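Local atomic coordinates of N-terminal acetyltransferase B complex subunit MDM20 (Candida albicans, PDB entry 5K04), a protein that serves as the non-catalytic subunit of the NatB N-terminal acetyltransferase complex and probably supports its catalytic partner in acetylating protein N-termini. Residues I457-W462 / A513-I518; D426-I431 / Y447-T452. One frame throughout, in Å; residues are numbered along the deposited sequence.

Interaction 1 of 2, residues I457-W462 / A513-I518; sequences INLDAW and AKILQI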
ATOM      1  N   ILE A 457      -6.354 -16.552 -18.205  1.00 49.93           N
ATOM      2  CA  ILE A 457      -5.120 -16.530 -17.418  1.00 52.00           C
ATOM      3  C   ILE A 457      -5.027 -15.255 -16.588  1.00 44.91           C
ATOM      4  O   ILE A 457      -4.648 -15.291 -15.413  1.00 41.05           O
ATOM      5  CB  ILE A 457      -3.898 -16.705 -18.337  1.00 55.42           C
ATOM      6  CG1 ILE A 457      -3.920 -18.109 -18.938  1.00 57.61           C
ATOM      7  CG2 ILE A 457      -2.605 -16.498 -17.560  1.00 52.53           C
ATOM      8  CD1 ILE A 457      -2.825 -18.357 -19.921  1.00 68.71           C
ATOM      9  N   ASN A 458      -5.387 -14.115 -17.180  1.00 49.32           N
ATOM     10  CA  ASN A 458      -5.386 -12.867 -16.427  1.00 51.26           C
ATOM     11  C   ASN A 458      -6.454 -12.882 -15.332  1.00 51.74           C
ATOM     12  O   ASN A 458      -6.214 -12.400 -14.215  1.00 35.11           O
ATOM     13  CB  ASN A 458      -5.590 -11.688 -17.378  1.00 45.53           C
ATOM     14  CG  ASN A 458      -4.409 -11.487 -18.353  1.00 41.84           C
ATOM     15  OD1 ASN A 458      -3.413 -12.233 -18.335  1.00 31.77           O
ATOM     16  ND2 ASN A 458      -4.530 -10.472 -19.214  1.00 44.50           N
ATOM     17  N   LEU A 459      -7.637 -13.437 -15.636  1.00 52.69           N
ATOM     18  CA  LEU A 459      -8.687 -13.573 -14.628  1.00 47.32           C
ATOM     19  C   LEU A 459      -8.185 -14.350 -13.410  1.00 45.71           C
ATOM     20  O   LEU A 459      -8.353 -13.914 -12.268  1.00 32.81           O
ATOM     21  CB  LEU A 459      -9.905 -14.264 -15.244  1.00 43.12           C
ATOM     22  CG  LEU A 459     -10.973 -14.744 -14.254  1.00 50.98           C
ATOM     23  CD1 LEU A 459     -11.562 -13.576 -13.462  1.00 48.80           C
ATOM     24  CD2 LEU A 459     -12.080 -15.526 -14.972  1.00 52.40           C
ATOM     25  N   ASP A 460      -7.550 -15.501 -13.643  1.00 50.22           N
ATOM     26  CA  ASP A 460      -7.016 -16.292 -12.540  1.00 49.76           C
ATOM     27  C   ASP A 460      -5.932 -15.535 -11.784  1.00 41.04           C
ATOM     28  O   ASP A 460      -5.802 -15.685 -10.566  1.00 30.86           O
ATOM     29  CB  ASP A 460      -6.485 -17.625 -13.068  1.00 47.14           C
ATOM     30  CG  ASP A 460      -7.599 -18.524 -13.630  1.00 50.24           C
ATOM     31  OD1 ASP A 460      -8.712 -18.523 -13.061  1.00 46.57           O
ATOM     32  OD2 ASP A 460      -7.350 -19.235 -14.633  1.00 51.79           O
ATOM     33  N   ALA A 461      -5.162 -14.705 -12.480  1.00 47.05           N
ATOM     34  CA  ALA A 461      -4.178 -13.870 -11.797  1.00 48.68           C
ATOM     35  C   ALA A 461      -4.860 -12.828 -10.912  1.00 47.46           C
ATOM     36  O   ALA A 461      -4.421 -12.573  -9.782  1.00 24.42           O
ATOM     37  CB  ALA A 461      -3.261 -13.198 -12.817  1.00 43.54           C
ATOM     38  N   TRP A 462      -5.948 -12.228 -11.406  1.00 47.68           N
ATOM     39  CA  TRP A 462      -6.688 -11.258 -10.599  1.00 46.48           C
ATOM     40  C   TRP A 462      -7.302 -11.895  -9.356  1.00 36.34           C
ATOM     41  O   TRP A 462      -7.301 -11.294  -8.278  1.00 24.14           O
ATOM     42  CB  TRP A 462      -7.778 -10.603 -11.436  1.00 42.94           C
ATOM     43  CG  TRP A 462      -7.249  -9.536 -12.327  1.00 42.23           C
ATOM     44  CD1 TRP A 462      -7.127  -9.585 -13.691  1.00 39.23           C
ATOM     45  CD2 TRP A 462      -6.760  -8.256 -11.925  1.00 37.10           C
ATOM     46  NE1 TRP A 462      -6.599  -8.404 -14.155  1.00 45.31           N
ATOM     47  CE2 TRP A 462      -6.357  -7.575 -13.093  1.00 38.79           C
ATOM     48  CE3 TRP A 462      -6.623  -7.618 -10.692  1.00 40.06           C
ATOM     49  CZ2 TRP A 462      -5.839  -6.289 -13.064  1.00 37.68           C
ATOM     50  CZ3 TRP A 462      -6.084  -6.323 -10.662  1.00 36.12           C
ATOM     51  CH2 TRP A 462      -5.709  -5.678 -11.840  1.00 37.02           C
ATOM     52  N   ALA A 513     -13.785  -5.129  -9.540  1.00 42.18           N
ATOM     53  CA  ALA A 513     -14.377  -4.686 -10.805  1.00 38.66           C
ATOM     54  C   ALA A 513     -13.778  -5.432 -11.992  1.00 39.19           C
ATOM     55  O   ALA A 513     -14.496  -5.827 -12.919  1.00 27.17           O
ATOM     56  CB  ALA A 513     -14.166  -3.184 -10.982  1.00 31.64           C
ATOM     57  N   LYS A 514     -12.456  -5.640 -11.962  1.00 43.93           N
ATOM     58  CA  LYS A 514     -11.748  -6.301 -13.051  1.00 47.09           C
ATOM     59  C   LYS A 514     -12.107  -7.782 -13.137  1.00 41.97           C
ATOM     60  O   LYS A 514     -12.256  -8.332 -14.233  1.00 31.64           O
ATOM     61  CB  LYS A 514     -10.248  -6.112 -12.850  1.00 42.48           C
ATOM     62  CG  LYS A 514      -9.425  -6.461 -14.049  1.00 54.74           C
ATOM     63  CD  LYS A 514      -9.399  -5.322 -15.060  1.00 49.74           C
ATOM     64  CE  LYS A 514      -8.371  -5.647 -16.142  1.00 45.20           C
ATOM     65  NZ  LYS A 514      -8.255  -4.572 -17.145  1.00 49.07           N
ATOM     66  N   ILE A 515     -12.243  -8.444 -11.989  1.00 44.18           N
ATOM     67  CA  ILE A 515     -12.681  -9.836 -11.970  1.00 42.66           C
ATOM     68  C   ILE A 515     -14.072  -9.969 -12.571  1.00 38.51           C
ATOM     69  O   ILE A 515     -14.349 -10.889 -13.360  1.00 26.48           O
ATOM     70  CB  ILE A 515     -12.641 -10.377 -10.532  1.00 40.49           C
ATOM     71  CG1 ILE A 515     -11.187 -10.597 -10.098  1.00 39.40           C
ATOM     72  CG2 ILE A 515     -13.510 -11.644 -10.408  1.00 33.47           C
ATOM     73  CD1 ILE A 515     -11.032 -10.705  -8.591  1.00 44.88           C
ATOM     74  N   LEU A 516     -14.980  -9.082 -12.169  1.00 41.09           N
ATOM     75  CA  LEU A 516     -16.343  -9.136 -12.679  1.00 38.75           C
ATOM     76  C   LEU A 516     -16.360  -8.935 -14.189  1.00 34.38           C
ATOM     77  O   LEU A 516     -16.984  -9.705 -14.921  1.00 26.24           O
ATOM     78  CB  LEU A 516     -17.190  -8.084 -11.970  1.00 38.04           C
ATOM     79  CG  LEU A 516     -17.458  -8.394 -10.499  1.00 35.97           C
ATOM     80  CD1 LEU A 516     -17.996  -7.165  -9.760  1.00 36.55           C
ATOM     81  CD2 LEU A 516     -18.424  -9.558 -10.429  1.00 30.68           C
ATOM     82  N   GLN A 517     -15.618  -7.937 -14.672  1.00 39.95           N
ATOM     83  CA  GLN A 517     -15.636  -7.604 -16.093  1.00 40.38           C
ATOM     84  C   GLN A 517     -15.174  -8.781 -16.940  1.00 37.35           C
ATOM     85  O   GLN A 517     -15.836  -9.159 -17.911  1.00 31.36           O
ATOM     86  CB  GLN A 517     -14.753  -6.376 -16.355  1.00 36.61           C
ATOM     87  CG  GLN A 517     -14.558  -6.091 -17.846  1.00 38.83           C
ATOM     88  CD  GLN A 517     -13.765  -4.831 -18.105  1.00 43.80           C
ATOM     89  OE1 GLN A 517     -12.530  -4.858 -18.141  1.00 39.29           O
ATOM     90  NE2 GLN A 517     -14.472  -3.712 -18.290  1.00 39.10           N
ATOM     91  N   ILE A 518     -14.025  -9.363 -16.586  1.00 40.77           N
ATOM     92  CA  ILE A 518     -13.483 -10.488 -17.343  1.00 44.53           C
ATOM     93  C   ILE A 518     -14.389 -11.706 -17.205  1.00 46.22           C
ATOM     94  O   ILE A 518     -14.656 -12.417 -18.186  1.00 36.17           O
ATOM     95  CB  ILE A 518     -12.036 -10.761 -16.875  1.00 44.28           C
ATOM     96  CG1 ILE A 518     -11.206  -9.469 -17.001  1.00 32.62           C
ATOM     97  CG2 ILE A 518     -11.369 -11.907 -17.663  1.00 34.55           C
ATOM     98  CD1 ILE A 518      -9.816  -9.603 -16.417  1.00 35.53           C
TER
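W462 lays its indole against K514 where two helices of the TPR-like helical scaffold, 456-485 and 506-521, run nearly antiparallel. The axes of the two short segments come within 9.5 Å at 151° between their directions, and L459 stands level with I515.

K514 can be followed outward. Its CB lies 4.2 Å from W462 CE2, at the margin of contact. With CG anti to the backbone N (chi1 -167°), the next carbon is carried over the indole, and a bend at chi2 (81°) keeps the rest of the chain close to it. CG makes the real contact, a CH-pi approach over one face of the five-membered ring, 3.6 Å from its centroid. CD only grazes the rim at CZ2, while CE returns to 3.8 Å from W462 NE1. Beyond the ring, NZ donates hydrogen bonds to the carbonyl oxygens of T450 and T452, so a buried ammonium is satisfied by backbone while its methylene chain packs on the tryptophan.

Branched aliphatic residues fill the rest of the interface. I515 CG1 meets W462 CB, and I518 divides its branches: CD1 approaches the indole obliquely at W462 CD1, whereas CG2 rests 3.7 Å from L459 CB.

Interaction 2 of 2, residues D426-I431 / Y447-T452; sequences DLIFPI and YYLTTT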
ATOM      1  N   ASP A 426      -1.679  -7.365 -24.084  1.00 50.10           N
ATOM      2  CA  ASP A 426      -1.109  -8.701 -23.959  1.00 51.26           C
ATOM      3  C   ASP A 426       0.166  -8.727 -23.111  1.00 43.32           C
ATOM      4  O   ASP A 426       0.499  -9.763 -22.533  1.00 32.46           O
ATOM      5  CB  ASP A 426      -0.798  -9.161 -25.399  1.00 44.28           C
ATOM      6  CG  ASP A 426      -1.075 -10.573 -25.636  1.00 53.27           C
ATOM      7  OD1 ASP A 426      -0.584 -11.412 -24.860  1.00 71.29           O
ATOM      8  OD2 ASP A 426      -1.777 -10.858 -26.627  1.00 58.25           O
ATOM      9  N   LEU A 427       0.904  -7.609 -23.055  1.00 46.52           N
ATOM     10  CA  LEU A 427       2.346  -7.616 -22.819  1.00 50.54           C
ATOM     11  C   LEU A 427       2.756  -7.044 -21.469  1.00 46.59           C
ATOM     12  O   LEU A 427       3.958  -6.964 -21.178  1.00 25.66           O
ATOM     13  CB  LEU A 427       3.058  -6.828 -23.929  1.00 51.79           C
ATOM     14  CG  LEU A 427       2.740  -7.221 -25.374  1.00 51.72           C
ATOM     15  CD1 LEU A 427       3.487  -6.312 -26.353  1.00 47.26           C
ATOM     16  CD2 LEU A 427       3.054  -8.711 -25.631  1.00 38.41           C
ATOM     17  N   ILE A 428       1.803  -6.639 -20.642  1.00 45.23           N
ATOM     18  CA  ILE A 428       2.130  -6.013 -19.366  1.00 49.45           C
ATOM     19  C   ILE A 428       2.332  -7.052 -18.260  1.00 47.31           C
ATOM     20  O   ILE A 428       3.309  -6.990 -17.508  1.00 40.69           O
ATOM     21  CB  ILE A 428       1.019  -4.999 -19.023  1.00 45.95           C
ATOM     22  CG1 ILE A 428       0.986  -3.879 -20.085  1.00 40.42           C
ATOM     23  CG2 ILE A 428       1.175  -4.483 -17.617  1.00 38.55           C
ATOM     24  CD1 ILE A 428      -0.084  -2.822 -19.840  1.00 41.95           C
ATOM     25  N   PHE A 429       1.424  -8.027 -18.161  1.00 43.43           N
ATOM     26  CA  PHE A 429       1.507  -9.051 -17.118  1.00 38.52           C
ATOM     27  C   PHE A 429       2.849  -9.766 -17.045  1.00 33.88           C
ATOM     28  O   PHE A 429       3.306 -10.044 -15.922  1.00 28.72           O
ATOM     29  CB  PHE A 429       0.383 -10.086 -17.318  1.00 35.15           C
ATOM     30  CG  PHE A 429      -0.738  -9.943 -16.337  1.00 41.16           C
ATOM     31  CD1 PHE A 429      -0.526 -10.167 -14.983  1.00 35.00           C
ATOM     32  CD2 PHE A 429      -2.011  -9.579 -16.762  1.00 42.67           C
ATOM     33  CE1 PHE A 429      -1.567 -10.019 -14.064  1.00 42.83           C
ATOM     34  CE2 PHE A 429      -3.063  -9.441 -15.858  1.00 37.61           C
ATOM     35  CZ  PHE A 429      -2.841  -9.661 -14.509  1.00 45.09           C
ATOM     36  N   PRO A 430       3.510 -10.114 -18.153  1.00 37.81           N
ATOM     37  CA  PRO A 430       4.821 -10.774 -18.015  1.00 40.33           C
ATOM     38  C   PRO A 430       5.849  -9.918 -17.286  1.00 41.37           C
ATOM     39  O   PRO A 430       6.668 -10.440 -16.518  1.00 33.89           O
ATOM     40  CB  PRO A 430       5.219 -11.052 -19.475  1.00 41.20           C
ATOM     41  CG  PRO A 430       3.889 -11.185 -20.201  1.00 38.71           C
ATOM     42  CD  PRO A 430       3.040 -10.108 -19.557  1.00 37.24           C
ATOM     43  N   ILE A 431       5.794  -8.599 -17.478  1.00 49.89           N
ATOM     44  CA  ILE A 431       6.730  -7.693 -16.815  1.00 45.97           C
ATOM     45  C   ILE A 431       6.418  -7.596 -15.330  1.00 40.08           C
ATOM     46  O   ILE A 431       7.306  -7.740 -14.480  1.00 30.86           O
ATOM     47  CB  ILE A 431       6.683  -6.314 -17.489  1.00 38.75           C
ATOM     48  CG1 ILE A 431       7.022  -6.457 -18.980  1.00 42.68           C
ATOM     49  CG2 ILE A 431       7.624  -5.349 -16.800  1.00 32.93           C
ATOM     50  CD1 ILE A 431       6.643  -5.254 -19.799  1.00 47.85           C
ATOM     51  N   TYR A 447      -2.486  -1.119 -10.343  1.00 41.38           N
ATOM     52  CA  TYR A 447      -3.014  -0.236 -11.367  1.00 34.54           C
ATOM     53  C   TYR A 447      -2.190  -0.290 -12.647  1.00 38.05           C
ATOM     54  O   TYR A 447      -2.692   0.112 -13.702  1.00 30.47           O
ATOM     55  CB  TYR A 447      -3.063   1.178 -10.813  1.00 32.00           C
ATOM     56  CG  TYR A 447      -1.703   1.860 -10.729  1.00 33.08           C
ATOM     57  CD1 TYR A 447      -1.190   2.569 -11.825  1.00 34.86           C
ATOM     58  CD2 TYR A 447      -0.937   1.822  -9.557  1.00 33.07           C
ATOM     59  CE1 TYR A 447       0.071   3.215 -11.765  1.00 37.99           C
ATOM     60  CE2 TYR A 447       0.324   2.469  -9.490  1.00 36.50           C
ATOM     61  CZ  TYR A 447       0.820   3.154 -10.599  1.00 33.18           C
ATOM     62  OH  TYR A 447       2.040   3.782 -10.531  1.00 28.89           O
ATOM     63  N   TYR A 448      -0.936  -0.772 -12.572  1.00 33.21           N
ATOM     64  CA  TYR A 448      -0.150  -1.021 -13.778  1.00 37.04           C
ATOM     65  C   TYR A 448      -0.816  -2.046 -14.689  1.00 37.08           C
ATOM     66  O   TYR A 448      -0.493  -2.098 -15.878  1.00 30.41           O
ATOM     67  CB  TYR A 448       1.274  -1.496 -13.419  1.00 40.14           C
ATOM     68  CG  TYR A 448       2.247  -0.386 -13.073  1.00 38.98           C
ATOM     69  CD1 TYR A 448       2.873   0.366 -14.071  1.00 39.17           C
ATOM     70  CD2 TYR A 448       2.532  -0.088 -11.752  1.00 35.01           C
ATOM     71  CE1 TYR A 448       3.762   1.398 -13.759  1.00 37.70           C
ATOM     72  CE2 TYR A 448       3.404   0.936 -11.418  1.00 47.55           C
ATOM     73  CZ  TYR A 448       4.030   1.675 -12.427  1.00 36.92           C
ATOM     74  OH  TYR A 448       4.889   2.679 -12.083  1.00 27.01           O
ATOM     75  N   LEU A 449      -1.731  -2.857 -14.158  1.00 45.84           N
ATOM     76  CA  LEU A 449      -2.451  -3.862 -14.928  1.00 45.27           C
ATOM     77  C   LEU A 449      -3.794  -3.355 -15.449  1.00 38.03           C
ATOM     78  O   LEU A 449      -4.566  -4.139 -16.015  1.00 32.74           O
ATOM     79  CB  LEU A 449      -2.658  -5.108 -14.072  1.00 45.55           C
ATOM     80  CG  LEU A 449      -1.391  -5.741 -13.476  1.00 44.06           C
ATOM     81  CD1 LEU A 449      -1.755  -6.723 -12.363  1.00 34.54           C
ATOM     82  CD2 LEU A 449      -0.568  -6.450 -14.573  1.00 36.73           C
ATOM     83  N   THR A 450      -4.067  -2.059 -15.287  1.00 38.59           N
ATOM     84  CA  THR A 450      -5.361  -1.473 -15.641  1.00 34.90           C
ATOM     85  C   THR A 450      -5.831  -1.890 -17.037  1.00 40.64           C
ATOM     86  O   THR A 450      -6.991  -2.278 -17.219  1.00 26.77           O
ATOM     87  CB  THR A 450      -5.253   0.053 -15.533  1.00 35.07           C
ATOM     88  OG1 THR A 450      -4.986   0.428 -14.167  1.00 25.73           O
ATOM     89  CG2 THR A 450      -6.524   0.747 -16.036  1.00 36.09           C
ATOM     90  N   THR A 451      -4.943  -1.828 -18.034  1.00 43.11           N
ATOM     91  CA  THR A 451      -5.301  -2.045 -19.438  1.00 33.52           C
ATOM     92  C   THR A 451      -5.150  -3.491 -19.890  1.00 38.48           C
ATOM     93  O   THR A 451      -5.401  -3.786 -21.063  1.00 29.72           O
ATOM     94  CB  THR A 451      -4.440  -1.158 -20.351  1.00 37.68           C
ATOM     95  OG1 THR A 451      -3.062  -1.540 -20.226  1.00 23.64           O
ATOM     96  CG2 THR A 451      -4.588   0.318 -19.977  1.00 37.07           C
ATOM     97  N   THR A 452      -4.743  -4.395 -19.002  1.00 43.35           N
ATOM     98  CA  THR A 452      -4.587  -5.792 -19.375  1.00 44.24           C
ATOM     99  C   THR A 452      -5.900  -6.362 -19.909  1.00 42.12           C
ATOM    100  O   THR A 452      -6.994  -5.974 -19.485  1.00 30.64           O
ATOM    101  CB  THR A 452      -4.081  -6.605 -18.177  1.00 35.69           C
ATOM    102  OG1 THR A 452      -4.907  -6.352 -17.034  1.00 24.72           O
ATOM    103  CG2 THR A 452      -2.643  -6.200 -17.857  1.00 35.60           C
TER
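F429, on helix 429-434, and I428 just before it in the chain pack against the 3-10 segment and type I beta turn (L449 to T452) that lead from helix 440-445 towards helix 456-485: a short helix packed on an interhelical loop.

The aromatic contacts centre on F429. L449 CD2 sits over the middle of one ring face, a CH-pi contact 3.7 Å from the centroid and 9° off the ring normal. The second methyl, CD1, reaches the ring at F429 CE1, so both methyls of the leucine rest on the same face of the phenyl group. T452 meets another part of the ring obliquely, its CG2 lying 3.6 Å from F429 CD2; chi1 of 51° sets this methyl anti to the carbonyl carbon and turns it to the phenyl ring.

Aliphatic and mixed contacts belong to I428, which points into the loop. Its CG2 packs on L449 CD2 and also lies 3.4 Å from the carbonyl oxygen of Y448. The far end, CD1, comes 3.3 Å from T451 OG1. M416 of helix 409-419 also packs on I428.

Hydrogen bonds near the contact lie within the loop or leave it for other parts of the chain, as Y447 OH does for D551 O. T452 N donates to L449 O, closing the turn.

No hydrogen bond joins the two segments; L449 O is satisfied within the loop, and cohesion across the contact comes from apolar and CH-pi packing.

Overall arrangement
Interactions 1 and 2 illustrate how neighbouring contacts in an all-helical scaffold merge into one core. Their centres are 12 Å apart, on the same side of the chain's centre, and they lie in series: along the sequence, the pair 426-431 and 447-452 is complete before 457-462 starts. The chain from 447-452 runs on into helix 456-485, which therefore belongs to both neighbourhoods. They also touch directly, with W462 CZ2 3.5 Å from L449 CB and N458 packing beside F429, while K514 ties the turn to helix 506-521. Together they join helix 429-434 to the loop before helix 456-485, and that helix to 506-521 past the intervening helix 489-503.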